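Local coordinates for putative dienelactone hydrolase (PDB 3F67), which probably acts as an alpha/beta-hydrolase of the dienelactone hydrolase family, likely cleaving carboxylic ester bonds, at residues D29-I41 with G111-G125. Sequence-based numbering, arbitrary orientation.
Sequences DGPLPIVIVVQEI and GGDAHRLLITGFCWG
V38 and W124 meet at the C-terminal ends of two neighbouring parallel strands, where V38 CG1 lies 3.7 Å from W124 CZ3 and 3.5 Å from G125 CA. Their side chains cross at about a right angle, and the Q39 carbonyl O reaches the indole edge in its plane. G121 and G125 suit their places because a beta carbon on G121 would strike V38 CB and one on G125 would strike the V38 and Q39 carbonyl oxygens; this close approach lets helix 124-133 start directly beside strand 32-38. C123 sits at its N-cap, its positive phi (65°) consistent with the strained G-x-C-x-G nucleophile elbow of this family (G121, C123, G125). C123 also touches H212 and, with D180, the two probably make up a Cys-His-Asp triad, as in this family. E40 brings CG to 3.8 Å from F122 CB, while its carboxylate forms a salt bridge with R219.

Backbone bonds alternate along the ladder: I36 N donates to L118 O (2.9 Å), and T120 N to I36 O. Branched residues fill both faces. I34 and I36 converge on L117 CD1, and I119 CD1 packs against V38 CG2; V35 CG1, placed anti to the backbone N (chi1 180°), meets T120 CG2 at 3.8 Å across the other face.

At the far end P33 lies alongside R116, its CD 3.6 Å above one guanidinium face, a compact, rigid apolar ring under the flat guanidinium of an arginine whose NE pairs with the terminal carboxylate of Y241. Water 2 joins P31 O, D113 OD2 and R116 NH1.

The pair forms the centre of the sheet, between strands 61-65 and 141-145. Helix 93-108 covers the I34, I36 and L117 face, and helix 46-57 packs on V35, V37 and F122.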
ATOM      1  N   ASP A  29      22.180  -9.774  -7.344  1.00 31.02           N
ATOM      2  CA  ASP A  29      23.512  -9.984  -6.733  1.00 32.45           C
ATOM      3  C   ASP A  29      23.471 -10.645  -5.365  1.00 30.99           C
ATOM      4  O   ASP A  29      24.422 -11.343  -4.963  1.00 32.65           O
ATOM      5  CB  ASP A  29      24.175  -8.612  -6.521  1.00 33.44           C
ATOM      6  CG  ASP A  29      25.302  -8.352  -7.479  1.00 38.46           C
ATOM      7  OD1 ASP A  29      25.766  -7.185  -7.564  1.00 44.31           O
ATOM      8  OD2 ASP A  29      25.728  -9.317  -8.151  1.00 43.99           O
ATOM      9  N   GLY A  30      22.392 -10.376  -4.640  1.00 28.71           N
ATOM     10  CA  GLY A  30      22.239 -10.805  -3.256  1.00 25.20           C
ATOM     11  C   GLY A  30      20.822 -10.453  -2.837  1.00 22.00           C
ATOM     12  O   GLY A  30      19.963 -10.256  -3.694  1.00 21.56           O
ATOM     13  N   PRO A  31      20.572 -10.350  -1.521  1.00 19.43           N
ATOM     14  CA  PRO A  31      19.232 -10.037  -1.021  1.00 17.22           C
ATOM     15  C   PRO A  31      18.754  -8.674  -1.514  1.00 16.28           C
ATOM     16  O   PRO A  31      19.544  -7.698  -1.520  1.00 16.32           O
ATOM     17  CB  PRO A  31      19.431 -10.008   0.495  1.00 17.25           C
ATOM     18  CG  PRO A  31      20.609 -10.940   0.723  1.00 18.99           C
ATOM     19  CD  PRO A  31      21.533 -10.575  -0.423  1.00 20.70           C
ATOM     20  N   LEU A  32      17.475  -8.593  -1.879  1.00 13.38           N
ATOM     21  CA  LEU A  32      16.910  -7.402  -2.527  1.00 12.91           C
ATOM     22  C   LEU A  32      16.141  -6.555  -1.544  1.00 12.86           C
ATOM     23  O   LEU A  32      15.546  -7.098  -0.610  1.00 12.92           O
ATOM     24  CB  LEU A  32      15.936  -7.840  -3.647  1.00 12.54           C
ATOM     25  CG  LEU A  32      16.640  -8.543  -4.833  1.00 12.56           C
ATOM     26  CD1 LEU A  32      15.545  -9.286  -5.616  1.00 14.79           C
ATOM     27  CD2 LEU A  32      17.298  -7.462  -5.668  1.00 14.25           C
ATOM     28  N   PRO A  33      16.098  -5.230  -1.770  1.00 13.50           N
ATOM     29  CA  PRO A  33      15.104  -4.434  -1.018  1.00 13.94           C
ATOM     30  C   PRO A  33      13.693  -4.923  -1.399  1.00 13.12           C
ATOM     31  O   PRO A  33      13.439  -5.289  -2.596  1.00 13.20           O
ATOM     32  CB  PRO A  33      15.341  -2.983  -1.531  1.00 14.25           C
ATOM     33  CG  PRO A  33      15.975  -3.182  -2.923  1.00 14.26           C
ATOM     34  CD  PRO A  33      16.718  -4.486  -2.915  1.00 13.43           C
ATOM     35  N   ILE A  34      12.780  -4.934  -0.425  1.00 13.32           N
ATOM     36  CA  ILE A  34      11.449  -5.506  -0.613  1.00 13.42           C
ATOM     37  C   ILE A  34      10.439  -4.377  -0.648  1.00 14.60           C
ATOM     38  O   ILE A  34      10.462  -3.525   0.251  1.00 14.71           O
ATOM     39  CB  ILE A  34      11.089  -6.390   0.613  1.00 13.56           C
ATOM     40  CG1 ILE A  34      12.136  -7.521   0.787  1.00 15.41           C
ATOM     41  CG2 ILE A  34       9.626  -6.894   0.533  1.00 14.59           C
ATOM     42  CD1 ILE A  34      12.211  -8.018   2.209  1.00 16.35           C
ATOM     43  N   VAL A  35       9.540  -4.377  -1.643  1.00 13.14           N
ATOM     44  CA  VAL A  35       8.386  -3.472  -1.557  1.00 13.89           C
ATOM     45  C   VAL A  35       7.122  -4.337  -1.474  1.00 14.29           C
ATOM     46  O   VAL A  35       6.746  -5.010  -2.460  1.00 15.16           O
ATOM     47  CB  VAL A  35       8.288  -2.474  -2.753  1.00 12.88           C
ATOM     48  CG1 VAL A  35       7.032  -1.564  -2.587  1.00 14.51           C
ATOM     49  CG2 VAL A  35       9.566  -1.639  -2.867  1.00 15.21           C
ATOM     50  N   ILE A  36       6.457  -4.290  -0.330  1.00 12.72           N
ATOM     51  CA  ILE A  36       5.110  -4.918  -0.256  1.00 14.66           C
ATOM     52  C   ILE A  36       4.149  -3.939  -0.951  1.00 14.93           C
ATOM     53  O   ILE A  36       4.214  -2.734  -0.695  1.00 14.63           O
ATOM     54  CB  ILE A  36       4.734  -5.093   1.167  1.00 14.97           C
ATOM     55  CG1 ILE A  36       5.703  -6.102   1.859  1.00 16.48           C
ATOM     56  CG2 ILE A  36       3.264  -5.599   1.287  1.00 18.63           C
ATOM     57  CD1 ILE A  36       5.356  -6.281   3.346  1.00 19.07           C
ATOM     58  N   VAL A  37       3.299  -4.444  -1.843  1.00 13.92           N
ATOM     59  CA  VAL A  37       2.408  -3.583  -2.626  1.00 13.41           C
ATOM     60  C   VAL A  37       0.989  -3.897  -2.147  1.00 14.74           C
ATOM     61  O   VAL A  37       0.534  -5.064  -2.256  1.00 14.75           O
ATOM     62  CB  VAL A  37       2.514  -3.911  -4.127  1.00 14.91           C
ATOM     63  CG1 VAL A  37       1.492  -3.066  -4.913  1.00 13.30           C
ATOM     64  CG2 VAL A  37       3.947  -3.569  -4.645  1.00 13.01           C
ATOM     65  N   VAL A  38       0.287  -2.888  -1.616  1.00 13.44           N
ATOM     66  CA  VAL A  38      -1.059  -3.155  -1.065  1.00 12.92           C
ATOM     67  C   VAL A  38      -2.145  -2.717  -2.035  1.00 14.13           C
ATOM     68  O   VAL A  38      -2.218  -1.536  -2.431  1.00 13.26           O
ATOM     69  CB  VAL A  38      -1.316  -2.453   0.279  1.00 12.60           C
ATOM     70  CG1 VAL A  38      -2.607  -3.039   0.971  1.00 13.05           C
ATOM     71  CG2 VAL A  38      -0.124  -2.577   1.222  1.00 13.71           C
ATOM     72  N   GLN A  39      -2.981  -3.694  -2.413  1.00 13.38           N
ATOM     73  CA  GLN A  39      -4.099  -3.529  -3.366  1.00 13.39           C
ATOM     74  C   GLN A  39      -5.101  -2.413  -3.015  1.00 14.40           C
ATOM     75  O   GLN A  39      -5.167  -1.956  -1.855  1.00 14.86           O
ATOM     76  CB  GLN A  39      -4.870  -4.859  -3.308  1.00 13.62           C
ATOM     77  CG  GLN A  39      -5.355  -5.137  -1.888  1.00 15.12           C
ATOM     78  CD  GLN A  39      -6.262  -6.368  -1.833  1.00 18.36           C
ATOM     79  OE1 GLN A  39      -5.764  -7.490  -1.813  1.00 17.79           O
ATOM     80  NE2 GLN A  39      -7.579  -6.156  -1.865  1.00 17.83           N
ATOM     81  N   GLU A  40      -5.879  -1.986  -4.028  1.00 14.22           N
ATOM     82  CA  GLU A  40      -7.138  -1.279  -3.802  1.00 14.78           C
ATOM     83  C   GLU A  40      -8.207  -2.321  -3.405  1.00 14.28           C
ATOM     84  O   GLU A  40      -7.868  -3.500  -3.127  1.00 14.55           O
ATOM     85  CB  GLU A  40      -7.541  -0.552  -5.078  1.00 14.97           C
ATOM     86  CG  GLU A  40      -6.374   0.308  -5.677  1.00 15.99           C
ATOM     87  CD  GLU A  40      -6.805   1.054  -6.945  1.00 20.93           C
ATOM     88  OE1 GLU A  40      -6.920   0.419  -8.018  1.00 21.62           O
ATOM     89  OE2 GLU A  40      -6.965   2.298  -6.898  1.00 23.39           O
ATOM     90  N   ILE A  41      -9.486  -1.921  -3.374  1.00 13.73           N
ATOM     91  CA  ILE A  41     -10.548  -2.884  -3.029  1.00 13.14           C
ATOM     92  C   ILE A  41     -10.767  -3.978  -4.105  1.00 13.77           C
ATOM     93  O   ILE A  41     -11.540  -4.918  -3.893  1.00 13.62           O
ATOM     94  CB  ILE A  41     -11.888  -2.184  -2.763  1.00 14.61           C
ATOM     95  CG1 ILE A  41     -12.350  -1.375  -3.975  1.00 14.59           C
ATOM     96  CG2 ILE A  41     -11.730  -1.301  -1.508  1.00 14.15           C
ATOM     97  CD1 ILE A  41     -13.725  -0.769  -3.831  1.00 16.49           C
ATOM     98  N   GLY A 111      14.447 -14.168  -1.171  1.00 10.82           N
ATOM     99  CA  GLY A 111      15.237 -13.302  -2.015  1.00 12.80           C
ATOM    100  C   GLY A 111      15.308 -11.886  -1.544  1.00 12.58           C
ATOM    101  O   GLY A 111      16.022 -11.066  -2.162  1.00 12.36           O
ATOM    102  N   GLY A 112      14.574 -11.588  -0.469  1.00 11.45           N
ATOM    103  CA  GLY A 112      14.570 -10.222   0.058  1.00 12.50           C
ATOM    104  C   GLY A 112      15.496 -10.091   1.242  1.00 12.78           C
ATOM    105  O   GLY A 112      15.883 -11.085   1.875  1.00 14.09           O
ATOM    106  N   ASP A 113      15.840  -8.844   1.531  1.00 12.82           N
ATOM    107  CA  ASP A 113      16.650  -8.464   2.696  1.00 14.06           C
ATOM    108  C   ASP A 113      15.713  -7.947   3.807  1.00 13.99           C
ATOM    109  O   ASP A 113      15.031  -6.936   3.635  1.00 13.26           O
ATOM    110  CB  ASP A 113      17.604  -7.333   2.261  1.00 14.26           C
ATOM    111  CG  ASP A 113      18.666  -6.972   3.321  1.00 16.70           C
ATOM    112  OD1 ASP A 113      18.417  -7.158   4.542  1.00 16.78           O
ATOM    113  OD2 ASP A 113      19.755  -6.492   2.900  1.00 17.91           O
ATOM    114  N   ALA A 114      15.710  -8.666   4.934  1.00 14.92           N
ATOM    115  CA  ALA A 114      14.894  -8.305   6.109  1.00 15.90           C
ATOM    116  C   ALA A 114      15.155  -6.893   6.592  1.00 15.10           C
ATOM    117  O   ALA A 114      14.243  -6.284   7.169  1.00 17.14           O
ATOM    118  CB  ALA A 114      15.127  -9.266   7.227  1.00 16.26           C
ATOM    119  N   HIS A 115      16.344  -6.362   6.309  1.00 14.29           N
ATOM    120  CA  HIS A 115      16.719  -5.033   6.772  1.00 14.70           C
ATOM    121  C   HIS A 115      16.357  -3.924   5.794  1.00 14.86           C
ATOM    122  O   HIS A 115      16.725  -2.761   6.008  1.00 15.39           O
ATOM    123  CB  HIS A 115      18.211  -4.988   7.133  1.00 16.17           C
ATOM    124  CG  HIS A 115      18.556  -5.888   8.282  1.00 22.06           C
ATOM    125  ND1 HIS A 115      18.042  -5.709   9.549  1.00 28.27           N
ATOM    126  CD2 HIS A 115      19.383  -6.964   8.361  1.00 28.42           C
ATOM    127  CE1 HIS A 115      18.532  -6.637  10.360  1.00 29.66           C
ATOM    128  NE2 HIS A 115      19.345  -7.410   9.664  1.00 29.59           N
ATOM    129  N   ARG A 116      15.632  -4.284   4.729  1.00 14.45           N
ATOM    130  CA  ARG A 116      15.312  -3.308   3.657  1.00 13.45           C
ATOM    131  C   ARG A 116      13.843  -3.454   3.272  1.00 13.18           C
ATOM    132  O   ARG A 116      13.454  -3.560   2.089  1.00 14.20           O
ATOM    133  CB  ARG A 116      16.243  -3.533   2.441  1.00 13.01           C
ATOM    134  CG  ARG A 116      17.723  -3.508   2.844  1.00 13.66           C
ATOM    135  CD  ARG A 116      18.640  -3.691   1.611  1.00 14.18           C
ATOM    136  NE  ARG A 116      18.482  -2.552   0.667  1.00 15.87           N
ATOM    137  CZ  ARG A 116      19.016  -2.535  -0.558  1.00 15.90           C
ATOM    138  NH1 ARG A 116      19.720  -3.580  -1.000  1.00 17.16           N
ATOM    139  NH2 ARG A 116      18.845  -1.457  -1.356  1.00 16.74           N
ATOM    140  N   LEU A 117      12.994  -3.383   4.291  1.00 14.22           N
ATOM    141  CA  LEU A 117      11.551  -3.540   4.052  1.00 13.57           C
ATOM    142  C   LEU A 117      10.871  -2.216   3.805  1.00 13.65           C
ATOM    143  O   LEU A 117      10.989  -1.283   4.604  1.00 14.44           O
ATOM    144  CB  LEU A 117      10.875  -4.202   5.269  1.00 13.30           C
ATOM    145  CG  LEU A 117       9.400  -4.616   5.122  1.00 14.33           C
ATOM    146  CD1 LEU A 117       9.160  -5.765   4.105  1.00 15.80           C
ATOM    147  CD2 LEU A 117       8.821  -4.983   6.548  1.00 13.90           C
ATOM    148  N   LEU A 118      10.095  -2.189   2.725  1.00 12.95           N
ATOM    149  CA  LEU A 118       9.397  -0.952   2.259  1.00 12.78           C
ATOM    150  C   LEU A 118       7.950  -1.332   1.941  1.00 13.70           C
ATOM    151  O   LEU A 118       7.645  -2.519   1.707  1.00 14.52           O
ATOM    152  CB  LEU A 118      10.078  -0.436   0.998  1.00 12.06           C
ATOM    153  CG  LEU A 118      11.568  -0.136   1.121  1.00 13.99           C
ATOM    154  CD1 LEU A 118      12.181   0.024  -0.265  1.00 14.58           C
ATOM    155  CD2 LEU A 118      11.802   1.104   1.990  1.00 14.56           C
ATOM    156  N   ILE A 119       7.039  -0.350   1.880  1.00 13.78           N
ATOM    157  CA  ILE A 119       5.677  -0.679   1.498  1.00 13.13           C
ATOM    158  C   ILE A 119       5.061   0.492   0.737  1.00 13.76           C
ATOM    159  O   ILE A 119       5.340   1.667   1.034  1.00 13.06           O
ATOM    160  CB  ILE A 119       4.832  -1.027   2.750  1.00 14.09           C
ATOM    161  CG1 ILE A 119       3.436  -1.501   2.371  1.00 14.30           C
ATOM    162  CG2 ILE A 119       4.802   0.155   3.771  1.00 13.98           C
ATOM    163  CD1 ILE A 119       2.656  -2.117   3.638  1.00 15.17           C
ATOM    164  N   THR A 120       4.234   0.172  -0.245  1.00 13.87           N
ATOM    165  CA  THR A 120       3.416   1.199  -0.895  1.00 14.02           C
ATOM    166  C   THR A 120       2.014   0.630  -1.115  1.00 14.30           C
ATOM    167  O   THR A 120       1.837  -0.588  -1.269  1.00 16.27           O
ATOM    168  CB  THR A 120       4.065   1.684  -2.220  1.00 15.01           C
ATOM    169  OG1 THR A 120       3.405   2.882  -2.655  1.00 13.63           O
ATOM    170  CG2 THR A 120       4.013   0.604  -3.351  1.00 15.66           C
ATOM    171  N   GLY A 121       1.026   1.497  -1.142  1.00 14.48           N
ATOM    172  CA  GLY A 121      -0.347   0.979  -1.282  1.00 14.45           C
ATOM    173  C   GLY A 121      -1.260   2.059  -1.812  1.00 14.76           C
ATOM    174  O   GLY A 121      -0.960   3.242  -1.680  1.00 14.26           O
ATOM    175  N   PHE A 122      -2.384   1.636  -2.405  1.00 14.38           N
ATOM    176  CA  PHE A 122      -3.232   2.551  -3.178  1.00 13.81           C
ATOM    177  C   PHE A 122      -4.655   2.475  -2.676  1.00 14.96           C
ATOM    178  O   PHE A 122      -5.171   1.387  -2.503  1.00 16.47           O
ATOM    179  CB  PHE A 122      -3.203   2.142  -4.676  1.00 14.22           C
ATOM    180  CG  PHE A 122      -1.813   2.152  -5.236  1.00 15.24           C
ATOM    181  CD1 PHE A 122      -1.320   3.294  -5.863  1.00 15.43           C
ATOM    182  CD2 PHE A 122      -0.991   1.025  -5.068  1.00 17.13           C
ATOM    183  CE1 PHE A 122       0.048   3.323  -6.354  1.00 16.20           C
ATOM    184  CE2 PHE A 122       0.349   1.049  -5.498  1.00 16.68           C
ATOM    185  CZ  PHE A 122       0.854   2.192  -6.143  1.00 14.22           C
ATOM    186  N   CYS A 123      -5.251   3.637  -2.451  0.50 15.48           N
ATOM    187  CA  CYS A 123      -6.662   3.713  -2.145  0.50 16.82           C
ATOM    188  C   CYS A 123      -6.928   3.027  -0.793  0.50 16.23           C
ATOM    189  O   CYS A 123      -6.352   3.457   0.223  0.50 15.70           O
ATOM    190  CB  CYS A 123      -7.452   3.097  -3.294  0.50 17.70           C
ATOM    191  SG  CYS A 123      -9.091   3.522  -3.084  0.50 23.29           S
ATOM    192  N   TRP A 124      -7.744   1.967  -0.759  1.00 15.31           N
ATOM    193  CA  TRP A 124      -7.886   1.142   0.480  1.00 15.15           C
ATOM    194  C   TRP A 124      -6.488   0.789   1.042  1.00 15.22           C
ATOM    195  O   TRP A 124      -6.209   0.877   2.269  1.00 14.71           O
ATOM    196  CB  TRP A 124      -8.685  -0.145   0.168  1.00 15.11           C
ATOM    197  CG  TRP A 124      -8.842  -1.067   1.335  1.00 14.98           C
ATOM    198  CD1 TRP A 124      -9.841  -1.035   2.296  1.00 15.36           C
ATOM    199  CD2 TRP A 124      -7.976  -2.134   1.683  1.00 16.30           C
ATOM    200  NE1 TRP A 124      -9.641  -2.054   3.228  1.00 15.04           N
ATOM    201  CE2 TRP A 124      -8.516  -2.758   2.848  1.00 14.94           C
ATOM    202  CE3 TRP A 124      -6.818  -2.687   1.073  1.00 14.37           C
ATOM    203  CZ2 TRP A 124      -7.902  -3.874   3.451  1.00 16.67           C
ATOM    204  CZ3 TRP A 124      -6.203  -3.809   1.682  1.00 16.24           C
ATOM    205  CH2 TRP A 124      -6.748  -4.373   2.846  1.00 16.66           C
ATOM    206  N   GLY A 125      -5.603   0.410   0.119  1.00 13.93           N
ATOM    207  CA  GLY A 125      -4.230   0.046   0.443  1.00 13.95           C
ATOM    208  C   GLY A 125      -3.343   1.181   0.947  1.00 14.45           C
ATOM    209  O   GLY A 125      -2.365   0.926   1.678  1.00 15.73           O
TER
HETATM  210  O   HOH W   1      17.685 -11.877  -4.212  1.00 21.79           O
HETATM  211  O   HOH W   2      20.612  -6.135   0.460  1.00 18.69           O
HETATM  212  O   HOH W   3      -9.819   1.163  -3.045  1.00 22.10           O